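Local coordinates for protein coronin (Toxoplasma gondii, PDB 4OZU) that probably binds actin filaments, the part described here belonging to its WD40 beta-propeller domain, at residues G38-W50 with G55-G67. Sequence-based numbering, arbitrary orientation.
With ACT (acetate ion), chain C.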
loop_
_atom_site.group_PDB
_atom_site.type_symbol
_atom_site.label_atom_id
_atom_site.label_comp_id
_atom_site.label_asym_id
_atom_site.label_seq_id
_atom_site.Cartn_x
_atom_site.Cartn_y
_atom_site.Cartn_z
ATOM N N GLY A 38 7.640 -3.105 1.349
ATOM C CA GLY A 38 8.596 -3.519 2.367
ATOM C C GLY A 38 8.273 -3.066 3.779
ATOM O O GLY A 38 8.546 -3.785 4.741
ATOM N N LEU A 39 7.698 -1.875 3.905
ATOM C CA LEU A 39 7.339 -1.329 5.205
ATOM C C LEU A 39 5.838 -1.152 5.298
ATOM O O LEU A 39 5.111 -1.313 4.315
ATOM C CB LEU A 39 8.034 0.019 5.448
ATOM C CG LEU A 39 9.526 0.107 5.142
ATOM C CD1 LEU A 39 10.013 1.541 5.318
ATOM C CD2 LEU A 39 10.315 -0.837 6.032
ATOM N N ALA A 40 5.379 -0.816 6.495
ATOM C CA ALA A 40 3.987 -0.473 6.724
ATOM C C ALA A 40 3.901 0.555 7.844
ATOM O O ALA A 40 4.768 0.617 8.713
ATOM C CB ALA A 40 3.176 -1.703 7.071
ATOM N N ALA A 41 2.863 1.379 7.801
ATOM C CA ALA A 41 2.634 2.352 8.857
ATOM C C ALA A 41 1.150 2.641 8.979
ATOM O O ALA A 41 0.419 2.587 7.989
ATOM C CB ALA A 41 3.413 3.642 8.582
ATOM N N ASN A 42 0.699 2.916 10.197
ATOM C CA ASN A 42 -0.629 3.475 10.391
ATOM C C ASN A 42 -0.462 4.819 11.098
ATOM O O ASN A 42 0.590 5.444 10.971
ATOM C CB ASN A 42 -1.554 2.498 11.140
ATOM C CG ASN A 42 -1.110 2.190 12.568
ATOM O OD1 ASN A 42 -0.149 2.758 13.096
ATOM N ND2 ASN A 42 -1.840 1.282 13.204
ATOM N N THR A 43 -1.472 5.295 11.814
ATOM C CA THR A 43 -1.376 6.633 12.385
ATOM C C THR A 43 -0.457 6.678 13.602
ATOM O O THR A 43 -0.104 7.761 14.059
ATOM C CB THR A 43 -2.753 7.182 12.793
ATOM O OG1 THR A 43 -3.370 6.304 13.742
ATOM C CG2 THR A 43 -3.647 7.330 11.571
ATOM N N GLU A 44 -0.061 5.509 14.108
ATOM C CA GLU A 44 0.690 5.419 15.363
ATOM C C GLU A 44 2.025 4.695 15.213
ATOM O O GLU A 44 3.016 5.085 15.839
ATOM C CB GLU A 44 -0.156 4.700 16.419
ATOM C CG GLU A 44 0.488 4.546 17.794
ATOM C CD GLU A 44 0.362 5.795 18.640
ATOM O OE1 GLU A 44 -0.098 6.831 18.113
ATOM O OE2 GLU A 44 0.715 5.737 19.838
ATOM N N TYR A 45 2.050 3.651 14.391
ATOM C CA TYR A 45 3.191 2.735 14.337
ATOM C C TYR A 45 3.808 2.607 12.952
ATOM O O TYR A 45 3.163 2.849 11.934
ATOM C CB TYR A 45 2.784 1.331 14.804
ATOM C CG TYR A 45 2.125 1.292 16.156
ATOM C CD1 TYR A 45 2.811 1.688 17.290
ATOM C CD2 TYR A 45 0.820 0.837 16.304
ATOM C CE1 TYR A 45 2.218 1.664 18.530
ATOM C CE2 TYR A 45 0.215 0.800 17.544
ATOM C CZ TYR A 45 0.923 1.220 18.655
ATOM O OH TYR A 45 0.351 1.198 19.903
ATOM N N ILE A 46 5.070 2.198 12.946
ATOM C CA ILE A 46 5.776 1.795 11.742
ATOM C C ILE A 46 6.155 0.325 11.902
ATOM O O ILE A 46 6.652 -0.062 12.955
ATOM C CB ILE A 46 7.061 2.630 11.517
ATOM C CG1 ILE A 46 6.734 4.123 11.402
ATOM C CG2 ILE A 46 7.812 2.150 10.284
ATOM C CD1 ILE A 46 7.954 5.021 11.556
ATOM N N ALA A 47 5.926 -0.481 10.871
ATOM C CA ALA A 47 6.393 -1.863 10.864
ATOM C C ALA A 47 7.540 -1.990 9.874
ATOM O O ALA A 47 7.426 -1.551 8.731
ATOM C CB ALA A 47 5.264 -2.817 10.502
ATOM N N ALA A 48 8.644 -2.586 10.312
ATOM C CA ALA A 48 9.790 -2.812 9.437
ATOM C C ALA A 48 10.428 -4.173 9.726
ATOM O O ALA A 48 10.867 -4.422 10.849
ATOM C CB ALA A 48 10.815 -1.698 9.609
ATOM N N PRO A 49 10.459 -5.070 8.722
ATOM C CA PRO A 49 11.147 -6.350 8.905
ATOM C C PRO A 49 12.575 -6.166 9.420
ATOM O O PRO A 49 13.324 -5.333 8.901
ATOM C CB PRO A 49 11.131 -6.957 7.502
ATOM C CG PRO A 49 9.898 -6.406 6.884
ATOM C CD PRO A 49 9.752 -5.012 7.427
ATOM N N TRP A 50 12.924 -6.937 10.445
ATOM C CA TRP A 50 14.183 -6.770 11.161
ATOM C C TRP A 50 15.255 -7.674 10.571
ATOM O O TRP A 50 14.946 -8.694 9.957
ATOM C CB TRP A 50 13.978 -7.074 12.648
ATOM C CG TRP A 50 14.855 -6.275 13.561
ATOM C CD1 TRP A 50 15.852 -6.746 14.363
ATOM C CD2 TRP A 50 14.810 -4.857 13.764
ATOM N NE1 TRP A 50 16.431 -5.707 15.056
ATOM C CE2 TRP A 50 15.810 -4.537 14.702
ATOM C CE3 TRP A 50 14.019 -3.828 13.243
ATOM C CZ2 TRP A 50 16.040 -3.232 15.132
ATOM C CZ3 TRP A 50 14.252 -2.532 13.667
ATOM C CH2 TRP A 50 15.252 -2.246 14.602
ATOM N N GLY A 55 13.665 -17.169 11.658
ATOM C CA GLY A 55 12.312 -16.709 11.402
ATOM C C GLY A 55 12.207 -15.204 11.270
ATOM O O GLY A 55 12.953 -14.454 11.898
ATOM N N GLY A 56 11.265 -14.753 10.450
ATOM C CA GLY A 56 11.085 -13.336 10.225
ATOM C C GLY A 56 10.647 -12.622 11.487
ATOM O O GLY A 56 9.838 -13.133 12.263
ATOM N N VAL A 57 11.199 -11.432 11.688
ATOM C CA VAL A 57 10.834 -10.593 12.816
ATOM C C VAL A 57 10.484 -9.226 12.296
ATOM O O VAL A 57 11.165 -8.687 11.423
ATOM C CB VAL A 57 11.977 -10.483 13.852
ATOM C CG1 VAL A 57 11.596 -9.534 14.987
ATOM C CG2 VAL A 57 12.303 -11.847 14.403
ATOM N N LEU A 58 9.401 -8.683 12.836
ATOM C CA LEU A 58 8.955 -7.340 12.528
ATOM C C LEU A 58 9.345 -6.410 13.666
ATOM O O LEU A 58 9.050 -6.690 14.828
ATOM C CB LEU A 58 7.443 -7.336 12.326
ATOM C CG LEU A 58 6.799 -6.306 11.406
ATOM C CD1 LEU A 58 7.356 -6.379 9.994
ATOM C CD2 LEU A 58 5.300 -6.547 11.406
ATOM N N GLY A 59 10.035 -5.324 13.336
ATOM C CA GLY A 59 10.261 -4.257 14.290
ATOM C C GLY A 59 9.058 -3.335 14.268
ATOM O O GLY A 59 8.554 -3.004 13.194
ATOM N N ILE A 60 8.588 -2.943 15.450
ATOM C CA ILE A 60 7.463 -2.023 15.572
ATOM C C ILE A 60 7.912 -0.754 16.292
ATOM O O ILE A 60 8.261 -0.781 17.479
ATOM C CB ILE A 60 6.267 -2.672 16.319
ATOM C CG1 ILE A 60 5.755 -3.899 15.560
ATOM C CG2 ILE A 60 5.132 -1.668 16.507
ATOM C CD1 ILE A 60 5.184 -3.600 14.183
ATOM N N LEU A 61 7.912 0.350 15.549
ATOM C CA LEU A 61 8.324 1.653 16.057
ATOM C C LEU A 61 7.111 2.549 16.199
ATOM O O LEU A 61 6.135 2.387 15.468
ATOM C CB LEU A 61 9.327 2.320 15.113
ATOM C CG LEU A 61 10.726 1.730 14.942
ATOM C CD1 LEU A 61 10.697 0.388 14.231
ATOM C CD2 LEU A 61 11.585 2.719 14.174
ATOM N N ARG A 62 7.168 3.500 17.121
ATOM C CA ARG A 62 6.152 4.541 17.164
ATOM C C ARG A 62 6.536 5.651 16.195
ATOM O O ARG A 62 7.664 6.142 16.211
ATOM C CB ARG A 62 5.981 5.087 18.581
ATOM C CG ARG A 62 5.387 4.068 19.546
ATOM C CD ARG A 62 4.920 4.699 20.853
ATOM N NE ARG A 62 3.848 5.670 20.634
ATOM C CZ ARG A 62 3.993 6.995 20.676
ATOM N NH1 ARG A 62 5.172 7.548 20.944
ATOM N NH2 ARG A 62 2.944 7.776 20.455
ATOM N N LEU A 63 5.585 6.029 15.342
ATOM C CA LEU A 63 5.785 7.074 14.346
ATOM C C LEU A 63 6.310 8.365 14.978
ATOM O O LEU A 63 7.170 9.041 14.414
ATOM C CB LEU A 63 4.466 7.331 13.607
ATOM C CG LEU A 63 4.454 8.303 12.432
ATOM C CD1 LEU A 63 5.327 7.808 11.306
ATOM C CD2 LEU A 63 3.028 8.498 11.949
ATOM N N ALA A 64 5.810 8.683 16.168
ATOM C CA ALA A 64 6.153 9.930 16.837
ATOM C C ALA A 64 7.559 9.920 17.439
ATOM O O ALA A 64 8.167 10.978 17.627
ATOM C CB ALA A 64 5.130 10.229 17.918
ATOM N N ASP A 65 8.074 8.735 17.742
ATOM C CA ASP A 65 9.346 8.622 18.453
ATOM C C ASP A 65 10.520 8.561 17.484
ATOM O O ASP A 65 11.217 7.550 17.384
ATOM C CB ASP A 65 9.338 7.390 19.360
ATOM C CG ASP A 65 8.361 7.525 20.520
ATOM O OD1 ASP A 65 8.022 8.674 20.887
ATOM O OD2 ASP A 65 7.937 6.483 21.066
ATOM N N ILE A 66 10.731 9.662 16.773
ATOM C CA ILE A 66 11.807 9.746 15.802
ATOM C C ILE A 66 13.130 9.987 16.528
ATOM O O ILE A 66 13.151 10.508 17.649
ATOM C CB ILE A 66 11.536 10.862 14.767
ATOM C CG1 ILE A 66 12.487 10.730 13.572
ATOM C CG2 ILE A 66 11.635 12.240 15.416
ATOM C CD1 ILE A 66 11.938 11.332 12.285
ATOM N N GLY A 67 14.227 9.591 15.893
ATOM C CA GLY A 67 15.552 9.796 16.449
ATOM C C GLY A 67 16.374 8.523 16.528
ATOM O O GLY A 67 16.044 7.505 15.914
HETATM C C ACT C . -5.275 3.752 12.616
HETATM O O ACT C . -5.477 4.356 13.690
HETATM O OXT ACT C . -4.299 4.140 11.944
HETATM C CH3 ACT C . -6.161 2.632 12.161
HETATM O O HOH W 1 3.362 7.467 17.190
HETATM O O HOH W 2 13.011 -10.619 9.759
#
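Ile46 and Leu61 exchange two backbone hydrogen bonds (Ile46 N to Leu61 O, 2.7 Å), and so do Ala48 and Gly59; Trp50 N to Val57 O and Leu63 N to Glu44 O continue the pairing at the two ends. Strands 45-49 and 58-62 thus form an antiparallel hairpin, their directions 155° apart and their axes approaching to 4.4 Å. On one face, Ala47 CB packs against both Leu58 CD2 and Ile60 CD1, 3.8 Å from each. On the other, Ile46 CD1 meets Leu63 CD1 at 3.8 Å, the two side chains crossing at about a right angle. Trp50 CE3 lies 3.9 Å from Gly59 CA. At the end of strand 58-62, Arg62 NE (3.2 Å) and NH2 (3.1 Å) grip Glu44 OE2 in a side-on salt bridge, both from one face of the carboxylate; NH1 makes a second salt bridge to Asp65 OD2. With chi1 at -179°, Glu44 CG is carried 3.4 Å above the centre of the Tyr45 ring. In the second shell, Asn42 OD1 accepts from Glu44 N, an Asx turn that Tyr45 N extends to an Asx motif, fixing the bend before strand 45-49. Within this propeller blade, strand 40-41 borders 45-49, whereas 73-75 borders 58-62; Tyr45 and Leu58 touch strand 82-87, and Ile46 touches strands 16-25 and 331-339.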